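Local coordinates for putative TetR-family transcriptional regulator (Streptomyces coelicolor, PDB 2HXO), which probably binds cis-regulatory DNA and regulates transcription as a TetR-family factor, at residues 24-27 and 28-32; 109-112 and 113-116; 210-214 and 215-219. One frame throughout, in Å; residues are numbered along the deposited sequence.

Contact 1 (24-27 and 28-32)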
# COMPACT_ATOMS: atom_id res chain seq x y z
N ALA A 24 -11.24 -24.42 4.37
CA ALA A 24 -12.23 -24.03 5.36
C ALA A 24 -11.96 -22.64 5.92
O ALA A 24 -12.88 -21.82 6.04
CB ALA A 24 -12.26 -25.05 6.50
N ALA A 25 -10.71 -22.36 6.26
CA ALA A 25 -10.35 -21.06 6.81
C ALA A 25 -10.60 -19.95 5.78
O ALA A 25 -11.06 -18.85 6.12
CB ALA A 25 -8.88 -21.07 7.24
N VAL A 26 -10.30 -20.23 4.51
CA VAL A 26 -10.52 -19.26 3.45
C VAL A 26 -12.02 -18.91 3.36
O VAL A 26 -12.39 -17.73 3.35
CB VAL A 26 -10.04 -19.81 2.08
CG1 VAL A 26 -10.41 -18.83 0.96
CG2 VAL A 26 -8.53 -20.02 2.11
N GLU A 27 -12.87 -19.93 3.30
CA GLU A 27 -14.31 -19.74 3.23
C GLU A 27 -14.77 -18.86 4.38
O GLU A 27 -15.55 -17.93 4.20
CB GLU A 27 -15.04 -21.09 3.30
CG GLU A 27 -14.64 -22.07 2.22
CD GLU A 27 -15.29 -23.43 2.40
OE1 GLU A 27 -15.12 -24.04 3.49
OE2 GLU A 27 -15.97 -23.89 1.46
N LEU A 28 -14.27 -19.17 5.57
CA LEU A 28 -14.62 -18.40 6.76
C LEU A 28 -14.08 -16.98 6.64
O LEU A 28 -14.78 -16.02 6.95
CB LEU A 28 -14.04 -19.08 8.01
CG LEU A 28 -14.66 -20.43 8.39
CD1 LEU A 28 -13.91 -21.03 9.57
CD2 LEU A 28 -16.14 -20.24 8.73
N LEU A 29 -12.84 -16.85 6.19
CA LEU A 29 -12.24 -15.52 6.05
C LEU A 29 -13.05 -14.67 5.07
O LEU A 29 -13.17 -13.46 5.25
CB LEU A 29 -10.79 -15.64 5.58
CG LEU A 29 -9.76 -16.03 6.65
CD1 LEU A 29 -8.40 -16.26 6.02
CD2 LEU A 29 -9.67 -14.93 7.70
N ASP A 30 -13.60 -15.32 4.05
CA ASP A 30 -14.39 -14.63 3.04
C ASP A 30 -15.75 -14.17 3.57
O ASP A 30 -16.23 -13.09 3.20
CB ASP A 30 -14.61 -15.55 1.83
CG ASP A 30 -13.35 -15.78 1.03
OD1 ASP A 30 -13.35 -16.68 0.16
OD2 ASP A 30 -12.35 -15.06 1.25
N THR A 31 -16.35 -14.98 4.44
CA THR A 31 -17.66 -14.68 5.01
C THR A 31 -17.65 -13.93 6.34
O THR A 31 -18.26 -12.87 6.46
CB THR A 31 -18.47 -15.97 5.19
OG1 THR A 31 -17.75 -16.85 6.07
CG2 THR A 31 -18.66 -16.68 3.85
N VAL A 32 -16.96 -14.47 7.35
CA VAL A 32 -16.92 -13.83 8.66
C VAL A 32 -15.65 -13.03 8.96
O VAL A 32 -15.58 -12.34 9.98
CB VAL A 32 -17.13 -14.87 9.80
CG1 VAL A 32 -18.57 -15.37 9.78
CG2 VAL A 32 -16.18 -16.04 9.64

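Contact 2 (109-112 and 113-116)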
# COMPACT_ATOMS: atom_id res chain seq x y z
N ALA A 109 -5.36 -8.45 1.56
CA ALA A 109 -4.48 -7.28 1.62
C ALA A 109 -3.87 -7.07 3.00
O ALA A 109 -2.69 -6.74 3.13
CB ALA A 109 -5.24 -6.03 1.20
N THR A 110 -4.68 -7.25 4.04
CA THR A 110 -4.22 -7.07 5.41
C THR A 110 -3.22 -8.15 5.79
O THR A 110 -2.22 -7.87 6.47
CB THR A 110 -5.41 -7.12 6.41
OG1 THR A 110 -6.32 -6.05 6.11
CG2 THR A 110 -4.91 -6.95 7.84
N GLN A 111 -3.47 -9.38 5.36
CA GLN A 111 -2.58 -10.48 5.69
C GLN A 111 -1.22 -10.34 5.04
O GLN A 111 -0.21 -10.75 5.62
CB GLN A 111 -3.22 -11.82 5.29
CG GLN A 111 -4.34 -12.23 6.22
CD GLN A 111 -3.93 -12.12 7.67
OE1 GLN A 111 -2.90 -12.66 8.07
NE2 GLN A 111 -4.73 -11.42 8.47
N LEU A 112 -1.18 -9.75 3.85
CA LEU A 112 0.09 -9.55 3.15
C LEU A 112 0.95 -8.52 3.88
O LEU A 112 2.17 -8.67 3.97
CB LEU A 112 -0.17 -9.08 1.72
CG LEU A 112 -0.80 -10.09 0.76
CD1 LEU A 112 -1.15 -9.39 -0.55
CD2 LEU A 112 0.16 -11.25 0.51
N ALA A 113 0.32 -7.49 4.42
CA ALA A 113 1.05 -6.46 5.17
C ALA A 113 1.65 -7.07 6.43
O ALA A 113 2.79 -6.78 6.79
CB ALA A 113 0.11 -5.31 5.53
N THR A 114 0.87 -7.90 7.11
CA THR A 114 1.32 -8.55 8.33
C THR A 114 2.37 -9.60 7.98
O THR A 114 3.29 -9.85 8.75
CB THR A 114 0.15 -9.23 9.07
OG1 THR A 114 -0.56 -10.08 8.16
CG2 THR A 114 -0.80 -8.17 9.62
N GLN A 115 2.22 -10.19 6.81
CA GLN A 115 3.14 -11.21 6.34
C GLN A 115 4.53 -10.62 6.11
O GLN A 115 5.54 -11.26 6.39
CB GLN A 115 2.62 -11.82 5.04
CG GLN A 115 3.17 -13.18 4.71
CD GLN A 115 2.59 -14.28 5.57
OE1 GLN A 115 3.45 -15.17 6.06
NE2 GLN A 115 1.38 -14.35 5.78
N LEU A 116 4.57 -9.39 5.60
CA LEU A 116 5.84 -8.73 5.32
C LEU A 116 6.35 -7.87 6.47
O LEU A 116 7.44 -7.29 6.39
CB LEU A 116 5.72 -7.84 4.08
CG LEU A 116 4.94 -8.40 2.88
CD1 LEU A 116 5.08 -7.44 1.72
CD2 LEU A 116 5.45 -9.77 2.51

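Contact 3 (210-214 and 215-219)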
# COMPACT_ATOMS: atom_id res chain seq x y z
N ARG A 210 -14.05 10.31 -13.30
CA ARG A 210 -15.26 9.57 -13.65
C ARG A 210 -14.97 8.58 -14.76
O ARG A 210 -14.46 8.96 -15.82
CB ARG A 210 -16.34 10.56 -14.10
CG ARG A 210 -17.78 10.04 -14.04
CD ARG A 210 -18.76 11.19 -14.26
NE ARG A 210 -18.42 12.34 -13.42
CZ ARG A 210 -18.97 13.54 -13.53
NH1 ARG A 210 -19.90 13.77 -14.45
NH2 ARG A 210 -18.58 14.53 -12.73
N GLY A 211 -15.28 7.31 -14.53
CA GLY A 211 -15.03 6.30 -15.55
C GLY A 211 -13.59 5.82 -15.55
O GLY A 211 -13.16 5.10 -16.46
N HIS A 212 -12.84 6.23 -14.54
CA HIS A 212 -11.45 5.84 -14.41
C HIS A 212 -11.44 4.38 -13.96
O HIS A 212 -11.96 4.06 -12.90
CB HIS A 212 -10.76 6.72 -13.38
CG HIS A 212 -9.51 6.13 -12.80
ND1 HIS A 212 -9.45 5.61 -11.52
CD2 HIS A 212 -8.28 5.94 -13.34
CE1 HIS A 212 -8.24 5.14 -11.30
NE2 HIS A 212 -7.51 5.32 -12.39
N ASP A 213 -10.85 3.51 -14.78
CA ASP A 213 -10.78 2.09 -14.44
C ASP A 213 -9.57 1.81 -13.55
O ASP A 213 -8.43 2.09 -13.92
CB ASP A 213 -10.71 1.23 -15.71
CG ASP A 213 -10.62 -0.27 -15.41
OD1 ASP A 213 -11.00 -0.68 -14.28
OD2 ASP A 213 -10.19 -1.04 -16.29
N ASP A 214 -9.84 1.26 -12.37
CA ASP A 214 -8.79 0.95 -11.41
C ASP A 214 -7.81 -0.09 -11.95
O ASP A 214 -6.60 0.09 -11.87
CB ASP A 214 -9.41 0.44 -10.11
CG ASP A 214 -10.37 1.44 -9.48
OD1 ASP A 214 -9.90 2.50 -9.01
OD2 ASP A 214 -11.59 1.17 -9.47
N ARG A 215 -8.35 -1.18 -12.50
CA ARG A 215 -7.54 -2.27 -13.04
C ARG A 215 -6.54 -1.78 -14.09
O ARG A 215 -5.37 -2.17 -14.07
CB ARG A 215 -8.46 -3.34 -13.63
CG ARG A 215 -7.80 -4.68 -13.99
CD ARG A 215 -8.86 -5.78 -14.02
NE ARG A 215 -8.34 -7.14 -13.90
CZ ARG A 215 -7.66 -7.77 -14.86
NH1 ARG A 215 -7.43 -7.17 -16.02
NH2 ARG A 215 -7.23 -9.01 -14.65
N GLU A 216 -7.00 -0.94 -15.01
CA GLU A 216 -6.11 -0.42 -16.04
C GLU A 216 -5.08 0.51 -15.42
O GLU A 216 -3.93 0.56 -15.86
CB GLU A 216 -6.92 0.31 -17.11
CG GLU A 216 -7.73 -0.63 -17.99
CD GLU A 216 -6.90 -1.80 -18.52
OE1 GLU A 216 -5.99 -1.56 -19.36
OE2 GLU A 216 -7.15 -2.96 -18.10
N GLN A 217 -5.50 1.26 -14.41
CA GLN A 217 -4.59 2.17 -13.73
C GLN A 217 -3.47 1.30 -13.16
O GLN A 217 -2.28 1.59 -13.33
CB GLN A 217 -5.32 2.89 -12.60
CG GLN A 217 -4.40 3.75 -11.74
CD GLN A 217 -3.69 4.80 -12.57
OE1 GLN A 217 -4.35 5.58 -13.27
NE2 GLN A 217 -2.35 4.82 -12.52
N PHE A 218 -3.87 0.24 -12.47
CA PHE A 218 -2.96 -0.70 -11.86
C PHE A 218 -1.89 -1.18 -12.84
O PHE A 218 -0.70 -1.07 -12.56
CB PHE A 218 -3.75 -1.90 -11.33
CG PHE A 218 -2.90 -2.91 -10.60
CD1 PHE A 218 -2.22 -2.55 -9.44
CD2 PHE A 218 -2.77 -4.21 -11.07
CE1 PHE A 218 -1.41 -3.46 -8.76
CE2 PHE A 218 -1.97 -5.13 -10.41
CZ PHE A 218 -1.28 -4.75 -9.24
N LEU A 219 -2.32 -1.69 -13.99
CA LEU A 219 -1.41 -2.17 -15.02
C LEU A 219 -0.52 -1.09 -15.62
O LEU A 219 0.61 -1.37 -16.01
CB LEU A 219 -2.18 -2.86 -16.15
CG LEU A 219 -2.79 -4.22 -15.83
CD1 LEU A 219 -3.48 -4.77 -17.08
CD2 LEU A 219 -1.69 -5.18 -15.37

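Contact 1 (24-27 and 28-32)
V26 and D30, one helical turn apart, carry the side-chain part of this contact. They lie alongside each other and point the same way, with the methyl CG1 of V26 3.7 Å from the carboxylate oxygen OD1 of D30. A chi1 of 174° sets CG1 of V26 opposite the backbone N and beside the carbonyl carbon, facing the next turn.

The backbone bonds are those of a regular alpha-helix. L28 N gives to A24 O, L29 N to A25 O at 2.7 Å, D30 N to V26 O and T31 N to E27 O. Near the end of the helix, OG1 of T31 stands 3.1 Å from O of E27 and 3.2 Å from O of L28, so one hydroxyl proton has two carbonyls within reach.

The nonpolar groups lean on the carbonyls of the preceding turn and then turn outward to other helices. CG of L28 sits 3.3 Å from O of A24, and CG of L29 3.2 Å from O of A25. Beyond the segment, A24 and L28 pack on helix 39-46, while A25, V26 and L29 meet helix 60-76.

The polar end of D30 looks elsewhere: its OD2 accepts hydrogen bonds from W107 NE1 and H105 ND1. The chemistry is therefore divided. Aliphatic groups pack helix 18-31 against helices 39-46 and 60-76, in the TetR-family DNA-binding region, whereas one carboxylate oxygen, taking two ring N-H groups, ties the same helix to the chain just ahead of and within helix 107-118.

Contact 2 (109-112 and 113-116)
Q111 and T114 meet at an oblique angle on one side of the helix, the amide of the first lying near the hydroxyl of the second: OE1 of Q111 is 3.5 Å from OG1 of T114. The glutamine chain bends at chi2 (-49°), which brings OE1 forward, toward the T114 hydroxyl. With chi1 at 52°, OG1 of T114 sits between its own N and carbonyl carbon and donates a 2.7 Å hydrogen bond to O of Q111. The hydroxyl approaches from above the carbonyl plane, at a C=O...donor angle of 105°, and does not lie on a lone pair.

The same carbonyl takes a second bond, 2.8 Å from N of Q115, more nearly in line with C=O and on the same face of the plane as the hydroxyl. Two donors thus grip O of Q111. The methyl CG2 of T114 goes instead to O of T110, at 3.5 Å.

CB of Q115 rests 3.1 Å from O of Q111. Its side chain also packs on V124 of helix 124-138. On another side of the helix, CG of L116 presses on O of L112 at 3.0 Å, while N of L116 donates to that same oxygen.

L112 touches T68, which Q111 also meets together with L64; L116 reaches A125 and L158, and A113 and L116 pack on Q163 of the second subunit. A threonine hydroxyl bonded to the carbonyl three residues back is a familiar alpha-helical feature, here within a short helix of the all-helical TetR C-terminal domain that borders the DNA-binding part and the partner subunit.

Contact 3 (210-214 and 215-219)
H212 reaches from the loop to Q217 in the first turns of the following helix. Its NE2 donates to OE1 of Q217 at 3.3 Å, the donor lying in the carbonyl plane, on a lone pair, and the oxygen close to the imidazole plane. The two side chains cross at a slant, ring and amide planes 34° apart. The glutamine bends at chi2 (59°), bringing its amide back to the ring, and its CB lies 3.3 Å from NE2. An alanine here, lacking the ring, is likely to leave OE1 of Q217 without this donor and to deprive F147 of the second subunit of its edge-to-face partner.

D213 is the N-cap. Its carboxylate splits between two early amides: OD1 accepts weakly from N of R215 at 3.2 Å and OD2, also weakly, from N of E216. CG anti to the backbone N (chi1 180°) carries the carboxylate forward to the N-H groups of R215 and E216. OD2 also lies 3.0 Å from CG of E216 and 4.0 Å from its like-charged OE2, a proximity that the helix N-terminus probably eases. The backbone O of D213 takes N of Q217 at 3.1 Å.

D214 opens the helix; its O accepts from N of F218 at 2.8 Å, and its side chain packs on W99.

R215 leads away to a salt bridge with D100, and NE2 of Q217 bonds to O of T148 of the second subunit. F218 stacks on W99 and touches A95 and L96 of helix 87-104, then I157 and A160 of helix 146-166. The start of helix 214-230 thus lies against these two helices of its own chain and reaches the other subunit through H212 and Q217.

The three contacts follow one another along the chain without touching. Contact 1 lies in the TetR-family DNA-binding region, on a helix that precedes the predicted helix-turn-helix motif; contacts 2 and 3 belong to the C-terminal domain. Contacts 1 and 2 are neighbours, with centres about 17 Å apart and nearest atoms about 6 Å apart, and both pack on helix 60-76, which therefore joins them. Contact 3 is more remote: its centre is about 28 Å from that of contact 1 and about 23 Å from that of contact 2. Contacts 2 and 3 share helix 146-166 as a packing partner, and both reach the second subunit.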